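Glycerol dehydrogenase (Bacillus coagulans, PDB 6CSJ) catalyses the oxidation of glycerol, and probably related polyols, with NAD+, and in this engineered form has acquired D-lactate dehydrogenase activity. Local coordinates at residues T99-G104 with P123-S128; I4-S9 with P144-F149; A32-D37 with V87-G92; V113-A118 with V150-K155. The protein carries 2 engineered substitutions. All coordinates share one frame; numbering follows the deposited sequence.

How the contacts relate
Contacts 3 and 4 belong to one parallel sheet: strands 32-36 and 87-92 pair in contact 3, 111-115 and 149-153 in contact 4, and 87-92 lies beside 111-115, with G90 O to A114 N as a probable backbone bond. Their centres are about 12 Å apart. Contact 1 sets helix 94-106, which follows strand 87-92, against the loop leading into strand 127-131. Contact 2, centred about 10 Å from contact 1, joins the approaches to strands 10-14 and 149-153. Along the chain contact 3 closes before contacts 1 and 4 open, and contact 2 spans both contacts 1 and 3. Together they trace the Rossmann-like, probably dinucleotide-binding half of the enzyme.

Contact 1 of 4, residues T99-G104 with P123-S128; sequences TAKAVG and PTSALS
K101 reaches from helix 94-106 into the bend of residues 123-128, where its ammonium group is held by backbone carbonyls. Its CB already points at the bend; the first torsion sets CG beside the backbone N, and the kink at chi3 (-142°) turns the tip. NZ donates to S125 O at 3.0 Å and to L127 O at 3.3 Å, with C=O...N angles of 143° and 152°, and makes a weak bond to P123 O at 3.4 Å. The donor stands somewhat tilted from the planes of the first two carbonyls. D98 adds a long, weak ion pair and A122 O a further weak bond. This is a helix-to-loop junction in the Rossmann-like half of the enzyme: the helix follows strand 87-92 through a glycine-rich turn, and the loop leads into strand 127-131. A126 is the centre of an inverse gamma turn whose weak bond, L127 N to S125 O (3.0 Å), shares its acceptor with the lysine. A leucine in place of K101 would probably deprive L127 O and S125 O of the shared ammonium donor, leaving S125 O with its weak turn bond. Nearer the helix, S128 OG packs 3.6 Å from K101 CB, yet its hydrogen bond goes to D98 O; S125 OG likewise bonds to A122 O, and A102 CB lies beside the S128 hydroxyl.

Contact 2 of 4, residues I4-S9 with P144-F149; sequences IITSPS and PLNPTF
P8 and S9 run alongside N146 and T148 in the same sense, with CA atoms 5.1 Å apart for P8 and N146 and 5.0 Å for S9 and T148, but neither is in a regular strand where they meet; strand 149-153 begins at F149. The backbone link is thin: S9 N donates to T148 O at 2.9 Å, weakly, because the N-H...O angle is only 119°. Beside it P8 CA gives a CH...O contact to P147 O at 3.3 Å. N146 carries most of the side-chain contact. The backbone brings its CB to 3.5 Å from S7 O, and chi1 (-65°), with CG opposite its own carbonyl carbon, carries the amide toward T6. The two side chains cross at about a right angle, T6 OG1 lying 3.2 Å from N146 OD1. ND2 faces other partners, bonding to T124 O and to E246 OE1. With an alanine here, T124 O and E246 would probably lose the amide that joins them, and T6 the group lying across it. S7 turns away and closes on its own neighbour, OG donating to P8 O at 2.7 Å on an in-plane lone pair, while T148 OG1 takes its bond from V111 N. P8 packs on I243 of helix 228-248. These are the lead-ins to adjacent parallel strands, 10-14 and 149-153, at one edge of the Rossmann-like sheet, where, as in relatives, it meets the helical C-terminal half.

Contact 3 of 4, residues A32-D37 with V87-G92; sequences AFIIAD and VVVGIG
F33 and I35 each donate one backbone bond and accept another across the parallel pair formed by strands 32-36 and 87-92, whose axes diverge by only 20°. F33 N reaches V87 O at 2.9 Å and F33 O receives V89 N at 2.8 Å. I35 N to V89 O is shortest, 2.7 Å and nearly straight at 174°; I35 O then takes I91 N at 3.1 Å, more bent at 150°. The tight part lies around I34 and I35. On one face I34 and V89 stand side by side, and the I34 CG2 methyl meets the I91 CD1 methyl at 3.6 Å. On the other, I35 sets CG1 beside its backbone N and opposite its carbonyl carbon, sending CD1 back over V88 CG2 at 3.7 Å; the same valine methyl comes to the edge of the F33 ring. Helices 21-28 and 38-51 cover the I34 face, while A100 of helix 94-106 packs over G90, where no side chain stands in the way. The looser part is the C-terminal end. There direct pairing stops and a water takes over, accepting from D37 N at 2.9 Å and donating to I91 O at 2.6 Å. D37, partly exposed, caps helix 38-51 through OD1 to V40 N, and G92 has backbone angles that call for glycine. The chemistry thus changes along the pair: apolar side chains and direct amide bonds hold the buried part, whereas at the C-terminal ends of this pair polar groups are satisfied by water and a helix cap.

Contact 4 of 4, residues V113-A118 with V150-K155; sequences VAPTIA and VIMDTK
V113 O receives I151 N at 2.9 Å (N-H...O angle 164°), the one direct hydrogen bond between residues 113-118 and 150-155; F149 pairs with V113 just before it. The backbone also supplies CH...O contacts: A114 CA lies 3.3 Å from I151 O, and V150 CA approaches V113 O. Apolar packing follows on the face of V113 and V150, whose CG2 methyls touch at 3.7 Å. Further along, chi2 of M152 (-54°) brings SD to 3.6 Å from P115 CD, and chi3 (-76°) turns CE back toward P115 CG and on toward A118; the M152 and P115 side chains meet at about a right angle. F11 of strand 10-14 and I234 of helix 228-248 also touch M152. Water provides the third kind of link: one molecule donates to P115 O at 2.7 Å and to I151 O at 2.7 Å, and accepts from D153 N at 3.0 Å. Last comes the weak capping bond of helix 154-158, from K155 N to the N-cap D153, whose OD1 also accepts from V156 N. P115 has no N-H to offer I151 O, which probably contributes to the strands parting; the three-bonded water takes its place and bridges D153 N to P115 O.

Contact 1 of 4, residues T99-G104 with P123-S128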
loop_
_atom_site.group_PDB
_atom_site.type_symbol
_atom_site.label_atom_id
_atom_site.label_comp_id
_atom_site.label_asym_id
_atom_site.label_seq_id
_atom_site.Cartn_x
_atom_site.Cartn_y
_atom_site.Cartn_z
ATOM N N THR A 99 -3.018 -7.912 -10.801
ATOM C CA THR A 99 -3.311 -8.758 -11.962
ATOM C C THR A 99 -2.466 -10.033 -11.921
ATOM O O THR A 99 -2.987 -11.129 -12.116
ATOM C CB THR A 99 -3.098 -7.976 -13.283
ATOM O OG1 THR A 99 -3.984 -6.858 -13.316
ATOM C CG2 THR A 99 -3.341 -8.839 -14.499
ATOM N N ALA A 100 -1.176 -9.884 -11.640
ATOM C CA ALA A 100 -0.285 -11.036 -11.500
ATOM C C ALA A 100 -0.716 -11.976 -10.363
ATOM O O ALA A 100 -0.648 -13.194 -10.506
ATOM C CB ALA A 100 1.147 -10.575 -11.292
ATOM N N LYS A 101 -1.151 -11.422 -9.241
ATOM C CA LYS A 101 -1.594 -12.243 -8.105
ATOM C C LYS A 101 -2.845 -13.046 -8.474
ATOM O O LYS A 101 -2.934 -14.241 -8.173
ATOM C CB LYS A 101 -1.891 -11.386 -6.871
ATOM C CG LYS A 101 -0.721 -10.610 -6.278
ATOM C CD LYS A 101 -1.135 -9.886 -5.011
ATOM C CE LYS A 101 -0.487 -8.521 -4.888
ATOM N NZ LYS A 101 -1.013 -7.756 -3.712
ATOM N N ALA A 102 -3.799 -12.374 -9.119
ATOM C CA ALA A 102 -5.016 -13.017 -9.637
ATOM C C ALA A 102 -4.699 -14.156 -10.623
ATOM O O ALA A 102 -5.246 -15.260 -10.494
ATOM C CB ALA A 102 -5.928 -11.984 -10.298
ATOM N N VAL A 103 -3.796 -13.892 -11.574
ATOM C CA VAL A 103 -3.365 -14.915 -12.545
ATOM C C VAL A 103 -2.747 -16.126 -11.843
ATOM O O VAL A 103 -3.025 -17.262 -12.221
ATOM C CB VAL A 103 -2.399 -14.342 -13.621
ATOM C CG1 VAL A 103 -1.738 -15.442 -14.441
ATOM C CG2 VAL A 103 -3.146 -13.404 -14.558
ATOM N N GLY A 104 -1.923 -15.891 -10.828
ATOM C CA GLY A 104 -1.318 -16.991 -10.078
ATOM C C GLY A 104 -2.337 -17.809 -9.323
ATOM O O GLY A 104 -2.217 -19.032 -9.233
ATOM N N PRO A 123 1.478 -4.348 -1.933
ATOM C CA PRO A 123 2.237 -5.401 -2.620
ATOM C C PRO A 123 2.368 -6.743 -1.910
ATOM O O PRO A 123 2.213 -7.784 -2.557
ATOM C CB PRO A 123 3.601 -4.769 -2.800
ATOM C CG PRO A 123 3.272 -3.347 -3.048
ATOM C CD PRO A 123 2.163 -3.044 -2.081
ATOM N N THR A 124 2.616 -6.733 -0.606
ATOM C CA THR A 124 2.787 -7.979 0.148
ATOM C C THR A 124 1.475 -8.699 0.454
ATOM O O THR A 124 1.511 -9.842 0.913
ATOM C CB THR A 124 3.464 -7.716 1.512
ATOM O OG1 THR A 124 2.698 -6.735 2.243
ATOM C CG2 THR A 124 4.886 -7.221 1.317
ATOM N N SER A 125 0.330 -8.043 0.227
ATOM C CA SER A 125 -0.953 -8.528 0.739
ATOM C C SER A 125 -1.622 -9.581 -0.149
ATOM O O SER A 125 -1.452 -9.568 -1.373
ATOM C CB SER A 125 -1.917 -7.358 0.931
ATOM O OG SER A 125 -2.411 -6.900 -0.326
ATOM N N ALA A 126 -2.399 -10.452 0.494
ATOM C CA ALA A 126 -3.186 -11.496 -0.163
ATOM C C ALA A 126 -4.491 -10.918 -0.712
ATOM O O ALA A 126 -5.586 -11.313 -0.290
ATOM C CB ALA A 126 -3.491 -12.623 0.827
ATOM N N LEU A 127 -4.387 -9.996 -1.667
ATOM C CA LEU A 127 -5.533 -9.194 -2.092
ATOM C C LEU A 127 -5.307 -8.623 -3.482
ATOM O O LEU A 127 -4.270 -8.029 -3.739
ATOM C CB LEU A 127 -5.766 -8.048 -1.099
ATOM C CG LEU A 127 -6.944 -7.091 -1.339
ATOM C CD1 LEU A 127 -8.258 -7.850 -1.415
ATOM C CD2 LEU A 127 -6.967 -6.012 -0.266
ATOM N N SER A 128 -6.290 -8.803 -4.360
ATOM C CA SER A 128 -6.317 -8.124 -5.654
ATOM C C SER A 128 -7.555 -7.242 -5.712
ATOM O O SER A 128 -8.659 -7.713 -5.456
ATOM C CB SER A 128 -6.347 -9.135 -6.806
ATOM O OG SER A 128 -5.242 -10.010 -6.750
#

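Contact 2 of 4, residues I4-S9 with P144-F149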
loop_
_atom_site.group_PDB
_atom_site.type_symbol
_atom_site.label_atom_id
_atom_site.label_comp_id
_atom_site.label_asym_id
_atom_site.label_seq_id
_atom_site.Cartn_x
_atom_site.Cartn_y
_atom_site.Cartn_z
ATOM N N ILE A 4 -3.021 -15.164 14.078
ATOM C CA ILE A 4 -2.448 -15.468 12.770
ATOM C C ILE A 4 -1.566 -14.307 12.313
ATOM O O ILE A 4 -1.936 -13.134 12.454
ATOM C CB ILE A 4 -3.536 -15.743 11.692
ATOM C CG1 ILE A 4 -4.482 -16.870 12.144
ATOM C CG2 ILE A 4 -2.889 -16.106 10.352
ATOM C CD1 ILE A 4 -5.663 -17.108 11.214
ATOM N N ILE A 5 -0.397 -14.653 11.770
ATOM C CA ILE A 5 0.440 -13.708 11.014
ATOM C C ILE A 5 0.724 -14.371 9.674
ATOM O O ILE A 5 1.042 -15.564 9.614
ATOM C CB ILE A 5 1.743 -13.291 11.757
ATOM C CG1 ILE A 5 2.514 -12.229 10.954
ATOM C CG2 ILE A 5 2.652 -14.478 12.072
ATOM C CD1 ILE A 5 3.632 -11.560 11.733
ATOM N N THR A 6 0.546 -13.597 8.608
ATOM C CA THR A 6 0.780 -14.054 7.250
ATOM C C THR A 6 1.865 -13.206 6.602
ATOM O O THR A 6 2.097 -12.066 7.003
ATOM C CB THR A 6 -0.488 -13.969 6.391
ATOM O OG1 THR A 6 -0.811 -12.598 6.158
ATOM C CG2 THR A 6 -1.650 -14.656 7.069
ATOM N N SER A 7 2.507 -13.773 5.581
ATOM C CA SER A 7 3.643 -13.128 4.936
ATOM C C SER A 7 3.862 -13.669 3.527
ATOM O O SER A 7 3.499 -14.819 3.229
ATOM C CB SER A 7 4.902 -13.382 5.788
ATOM O OG SER A 7 6.090 -12.889 5.190
ATOM N N PRO A 8 4.479 -12.847 2.654
ATOM C CA PRO A 8 5.133 -13.432 1.486
ATOM C C PRO A 8 6.151 -14.458 1.934
ATOM O O PRO A 8 6.670 -14.364 3.037
ATOM C CB PRO A 8 5.841 -12.245 0.828
ATOM C CG PRO A 8 5.153 -11.038 1.353
ATOM C CD PRO A 8 4.650 -11.385 2.715
ATOM N N SER A 9 6.407 -15.457 1.101
ATOM C CA SER A 9 7.383 -16.486 1.436
ATOM C C SER A 9 8.798 -15.897 1.476
ATOM O O SER A 9 9.617 -16.323 2.285
ATOM C CB SER A 9 7.310 -17.656 0.466
ATOM O OG SER A 9 8.127 -18.712 0.949
ATOM N N PRO A 144 -5.967 -16.895 -1.220
ATOM C CA PRO A 144 -5.608 -17.846 -0.155
ATOM C C PRO A 144 -4.210 -17.636 0.427
ATOM O O PRO A 144 -3.973 -17.969 1.591
ATOM C CB PRO A 144 -5.660 -19.215 -0.862
ATOM C CG PRO A 144 -6.407 -18.994 -2.115
ATOM C CD PRO A 144 -6.204 -17.568 -2.513
ATOM N N LEU A 145 -3.293 -17.115 -0.389
ATOM C CA LEU A 145 -1.907 -16.910 0.018
ATOM C C LEU A 145 -1.404 -15.517 -0.370
ATOM O O LEU A 145 -1.804 -14.955 -1.392
ATOM C CB LEU A 145 -1.013 -17.971 -0.631
ATOM C CG LEU A 145 -1.292 -19.446 -0.304
ATOM C CD1 LEU A 145 -0.392 -20.331 -1.156
ATOM C CD2 LEU A 145 -1.092 -19.782 1.170
ATOM N N ASN A 146 -0.519 -14.967 0.459
ATOM C CA ASN A 146 0.257 -13.799 0.077
ATOM C C ASN A 146 1.171 -14.190 -1.076
ATOM O O ASN A 146 1.584 -15.339 -1.154
ATOM C CB ASN A 146 1.107 -13.291 1.239
ATOM C CG ASN A 146 0.284 -12.767 2.403
ATOM O OD1 ASN A 146 -0.275 -13.541 3.169
ATOM N ND2 ASN A 146 0.228 -11.453 2.549
ATOM N N PRO A 147 1.502 -13.242 -1.970
ATOM C CA PRO A 147 2.376 -13.566 -3.101
ATOM C C PRO A 147 3.645 -14.266 -2.647
ATOM O O PRO A 147 4.182 -13.935 -1.583
ATOM C CB PRO A 147 2.720 -12.195 -3.699
ATOM C CG PRO A 147 2.267 -11.175 -2.686
ATOM C CD PRO A 147 1.126 -11.813 -1.964
ATOM N N THR A 148 4.114 -15.231 -3.440
ATOM C CA THR A 148 5.250 -16.061 -3.055
ATOM C C THR A 148 6.505 -15.209 -2.769
ATOM O O THR A 148 7.071 -15.320 -1.691
ATOM C CB THR A 148 5.551 -17.141 -4.125
ATOM O OG1 THR A 148 4.322 -17.610 -4.708
ATOM C CG2 THR A 148 6.306 -18.332 -3.516
ATOM N N PHE A 149 6.917 -14.368 -3.723
ATOM C CA PHE A 149 8.047 -13.449 -3.549
ATOM C C PHE A 149 7.582 -12.019 -3.803
ATOM O O PHE A 149 6.802 -11.772 -4.722
ATOM C CB PHE A 149 9.215 -13.672 -4.538
ATOM C CG PHE A 149 9.893 -15.026 -4.484
ATOM C CD1 PHE A 149 9.678 -15.959 -3.467
ATOM C CD2 PHE A 149 10.831 -15.342 -5.476
ATOM C CE1 PHE A 149 10.331 -17.190 -3.477
ATOM C CE2 PHE A 149 11.491 -16.568 -5.479
ATOM C CZ PHE A 149 11.239 -17.492 -4.478
#

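Contact 3 of 4, residues A32-D37 with V87-G92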
loop_
_atom_site.group_PDB
_atom_site.type_symbol
_atom_site.label_atom_id
_atom_site.label_comp_id
_atom_site.label_asym_id
_atom_site.label_seq_id
_atom_site.Cartn_x
_atom_site.Cartn_y
_atom_site.Cartn_z
ATOM N N ALA A 32 8.732 -18.568 -16.812
ATOM C CA ALA A 32 8.102 -17.389 -16.226
ATOM C C ALA A 32 7.218 -16.652 -17.227
ATOM O O ALA A 32 7.551 -16.539 -18.407
ATOM C CB ALA A 32 9.157 -16.443 -15.684
ATOM N N PHE A 33 6.082 -16.159 -16.735
ATOM C CA PHE A 33 5.174 -15.314 -17.495
ATOM C C PHE A 33 5.223 -13.924 -16.840
ATOM O O PHE A 33 4.737 -13.744 -15.729
ATOM C CB PHE A 33 3.764 -15.925 -17.456
ATOM C CG PHE A 33 2.745 -15.180 -18.270
ATOM C CD1 PHE A 33 2.712 -15.312 -19.649
ATOM C CD2 PHE A 33 1.789 -14.373 -17.653
ATOM C CE1 PHE A 33 1.760 -14.638 -20.408
ATOM C CE2 PHE A 33 0.835 -13.699 -18.405
ATOM C CZ PHE A 33 0.823 -13.824 -19.782
ATOM N N ILE A 34 5.812 -12.957 -17.538
ATOM C CA ILE A 34 6.180 -11.675 -16.952
ATOM C C ILE A 34 5.265 -10.564 -17.475
ATOM O O ILE A 34 5.384 -10.147 -18.627
ATOM C CB ILE A 34 7.684 -11.375 -17.210
ATOM C CG1 ILE A 34 8.550 -12.481 -16.583
ATOM C CG2 ILE A 34 8.066 -10.005 -16.664
ATOM C CD1 ILE A 34 10.030 -12.374 -16.836
ATOM N N ILE A 35 4.364 -10.093 -16.613
ATOM C CA ILE A 35 3.343 -9.114 -16.971
ATOM C C ILE A 35 3.850 -7.705 -16.656
ATOM O O ILE A 35 4.323 -7.450 -15.560
ATOM C CB ILE A 35 2.032 -9.378 -16.192
ATOM C CG1 ILE A 35 1.522 -10.797 -16.457
ATOM C CG2 ILE A 35 0.948 -8.378 -16.570
ATOM C CD1 ILE A 35 0.472 -11.261 -15.461
ATOM N N ALA A 36 3.721 -6.800 -17.624
ATOM C CA ALA A 36 4.083 -5.395 -17.457
ATOM C C ALA A 36 3.372 -4.528 -18.497
ATOM O O ALA A 36 3.156 -4.970 -19.633
ATOM C CB ALA A 36 5.584 -5.220 -17.571
ATOM N N ASP A 37 3.003 -3.301 -18.119
ATOM C CA ASP A 37 2.370 -2.380 -19.067
ATOM C C ASP A 37 3.380 -1.790 -20.064
ATOM O O ASP A 37 4.578 -2.093 -19.996
ATOM C CB ASP A 37 1.556 -1.286 -18.333
ATOM C CG ASP A 37 2.410 -0.288 -17.560
ATOM O OD1 ASP A 37 3.635 -0.201 -17.755
ATOM O OD2 ASP A 37 1.826 0.458 -16.772
ATOM N N VAL A 87 5.199 -20.079 -13.363
ATOM C CA VAL A 87 5.376 -18.984 -12.394
ATOM C C VAL A 87 5.016 -17.660 -13.078
ATOM O O VAL A 87 5.350 -17.445 -14.246
ATOM C CB VAL A 87 6.811 -18.954 -11.784
ATOM C CG1 VAL A 87 7.886 -18.859 -12.860
ATOM C CG2 VAL A 87 6.967 -17.815 -10.787
ATOM N N VAL A 88 4.313 -16.786 -12.361
ATOM C CA VAL A 88 3.876 -15.503 -12.922
ATOM C C VAL A 88 4.577 -14.351 -12.197
ATOM O O VAL A 88 4.784 -14.400 -10.987
ATOM C CB VAL A 88 2.326 -15.353 -12.916
ATOM C CG1 VAL A 88 1.733 -15.651 -11.544
ATOM C CG2 VAL A 88 1.904 -13.969 -13.409
ATOM N N VAL A 89 4.953 -13.328 -12.958
ATOM C CA VAL A 89 5.634 -12.160 -12.431
ATOM C C VAL A 89 4.854 -10.930 -12.859
ATOM O O VAL A 89 4.456 -10.825 -14.021
ATOM C CB VAL A 89 7.088 -12.049 -12.948
ATOM C CG1 VAL A 89 7.794 -10.848 -12.319
ATOM C CG2 VAL A 89 7.852 -13.344 -12.683
ATOM N N GLY A 90 4.642 -10.013 -11.914
ATOM C CA GLY A 90 4.087 -8.690 -12.199
ATOM C C GLY A 90 5.135 -7.651 -11.874
ATOM O O GLY A 90 5.785 -7.739 -10.837
ATOM N N ILE A 91 5.311 -6.678 -12.768
ATOM C CA ILE A 91 6.284 -5.606 -12.600
ATOM C C ILE A 91 5.585 -4.290 -12.902
ATOM O O ILE A 91 5.094 -4.085 -14.008
ATOM C CB ILE A 91 7.520 -5.782 -13.535
ATOM C CG1 ILE A 91 8.083 -7.215 -13.450
ATOM C CG2 ILE A 91 8.615 -4.769 -13.180
ATOM C CD1 ILE A 91 9.259 -7.483 -14.368
ATOM N N GLY A 92 5.527 -3.399 -11.912
ATOM C CA GLY A 92 4.876 -2.104 -12.086
ATOM C C GLY A 92 4.112 -1.647 -10.863
ATOM O O GLY A 92 4.481 -1.952 -9.734
HETATM O O HOH W 1 3.501 -2.555 -15.403
#

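Contact 4 of 4, residues V113-A118 with V150-K155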
loop_
_atom_site.group_PDB
_atom_site.type_symbol
_atom_site.label_atom_id
_atom_site.label_comp_id
_atom_site.label_asym_id
_atom_site.label_seq_id
_atom_site.Cartn_x
_atom_site.Cartn_y
_atom_site.Cartn_z
ATOM N N VAL A 113 5.826 -10.491 -7.261
ATOM C CA VAL A 113 5.434 -9.103 -7.483
ATOM C C VAL A 113 6.672 -8.246 -7.305
ATOM O O VAL A 113 7.431 -8.430 -6.353
ATOM C CB VAL A 113 4.250 -8.645 -6.588
ATOM C CG1 VAL A 113 3.012 -9.480 -6.900
ATOM C CG2 VAL A 113 4.560 -8.737 -5.103
ATOM N N ALA A 114 6.884 -7.341 -8.258
ATOM C CA ALA A 114 8.051 -6.482 -8.294
ATOM C C ALA A 114 7.597 -5.047 -8.536
ATOM O O ALA A 114 7.559 -4.601 -9.676
ATOM C CB ALA A 114 9.016 -6.954 -9.375
ATOM N N PRO A 115 7.240 -4.319 -7.459
ATOM C CA PRO A 115 6.788 -2.938 -7.628
ATOM C C PRO A 115 7.902 -2.049 -8.157
ATOM O O PRO A 115 9.068 -2.247 -7.804
ATOM C CB PRO A 115 6.387 -2.494 -6.216
ATOM C CG PRO A 115 6.316 -3.732 -5.401
ATOM C CD PRO A 115 7.238 -4.725 -6.042
ATOM N N THR A 116 7.532 -1.115 -9.022
ATOM C CA THR A 116 8.436 -0.090 -9.515
ATOM C C THR A 116 8.303 1.218 -8.724
ATOM O O THR A 116 8.985 2.207 -9.032
ATOM C CB THR A 116 8.166 0.190 -11.004
ATOM O OG1 THR A 116 6.790 0.531 -11.171
ATOM C CG2 THR A 116 8.477 -1.031 -11.832
ATOM N N ILE A 117 7.413 1.221 -7.729
ATOM C CA ILE A 117 7.206 2.349 -6.809
ATOM C C ILE A 117 6.947 1.767 -5.425
ATOM O O ILE A 117 6.601 0.583 -5.299
ATOM C CB ILE A 117 6.007 3.232 -7.240
ATOM C CG1 ILE A 117 4.663 2.472 -7.057
ATOM C CG2 ILE A 117 6.216 3.748 -8.666
ATOM C CD1 ILE A 117 3.465 3.063 -7.779
ATOM N N ALA A 118 7.110 2.589 -4.396
ATOM C CA ALA A 118 6.893 2.169 -3.006
ATOM C C ALA A 118 5.950 3.173 -2.343
ATOM O O ALA A 118 6.318 3.875 -1.404
ATOM C CB ALA A 118 8.208 2.063 -2.270
ATOM N N VAL A 150 8.103 -11.093 -3.002
ATOM C CA VAL A 150 8.050 -9.673 -3.288
ATOM C C VAL A 150 9.497 -9.213 -3.512
ATOM O O VAL A 150 10.359 -9.487 -2.674
ATOM C CB VAL A 150 7.412 -8.887 -2.127
ATOM C CG1 VAL A 150 7.351 -7.398 -2.449
ATOM C CG2 VAL A 150 6.028 -9.448 -1.829
ATOM N N ILE A 151 9.751 -8.529 -4.632
ATOM C CA ILE A 151 11.092 -8.076 -5.004
ATOM C C ILE A 151 11.121 -6.560 -5.192
ATOM O O ILE A 151 10.393 -6.038 -6.031
ATOM C CB ILE A 151 11.592 -8.776 -6.292
ATOM C CG1 ILE A 151 11.770 -10.280 -6.019
ATOM C CG2 ILE A 151 12.919 -8.160 -6.771
ATOM C CD1 ILE A 151 12.175 -11.095 -7.222
ATOM N N MET A 152 11.977 -5.871 -4.426
ATOM C CA MET A 152 12.090 -4.412 -4.469
ATOM C C MET A 152 13.443 -4.003 -5.076
ATOM O O MET A 152 14.490 -4.094 -4.420
ATOM C CB MET A 152 11.946 -3.809 -3.058
ATOM C CG MET A 152 10.715 -4.238 -2.276
ATOM S SD MET A 152 9.136 -3.980 -3.114
ATOM C CE MET A 152 8.904 -2.209 -2.952
ATOM N N ASP A 153 13.411 -3.572 -6.336
ATOM C CA ASP A 153 14.592 -3.039 -7.013
ATOM C C ASP A 153 14.671 -1.568 -6.660
ATOM O O ASP A 153 13.970 -0.737 -7.246
ATOM C CB ASP A 153 14.491 -3.239 -8.531
ATOM C CG ASP A 153 15.812 -2.975 -9.260
ATOM O OD1 ASP A 153 16.525 -2.000 -8.929
ATOM O OD2 ASP A 153 16.129 -3.762 -10.174
ATOM N N THR A 154 15.517 -1.249 -5.686
ATOM C CA THR A 154 15.562 0.099 -5.124
ATOM C C THR A 154 16.090 1.129 -6.117
ATOM O O THR A 154 15.734 2.303 -6.030
ATOM C CB THR A 154 16.390 0.129 -3.834
ATOM O OG1 THR A 154 17.700 -0.372 -4.083
ATOM C CG2 THR A 154 15.729 -0.737 -2.791
ATOM N N LYS A 155 16.914 0.687 -7.070
ATOM C CA LYS A 155 17.414 1.555 -8.129
ATOM C C LYS A 155 16.286 1.970 -9.062
ATOM O O LYS A 155 16.145 3.142 -9.380
ATOM C CB LYS A 155 18.520 0.851 -8.926
ATOM C CG LYS A 155 19.275 1.750 -9.891
ATOM C CD LYS A 155 20.007 0.937 -10.962
ATOM C CE LYS A 155 20.970 1.810 -11.740
ATOM N NZ LYS A 155 22.037 0.995 -12.383
HETATM O O HOH W 2 10.955 -4.151 -7.892
#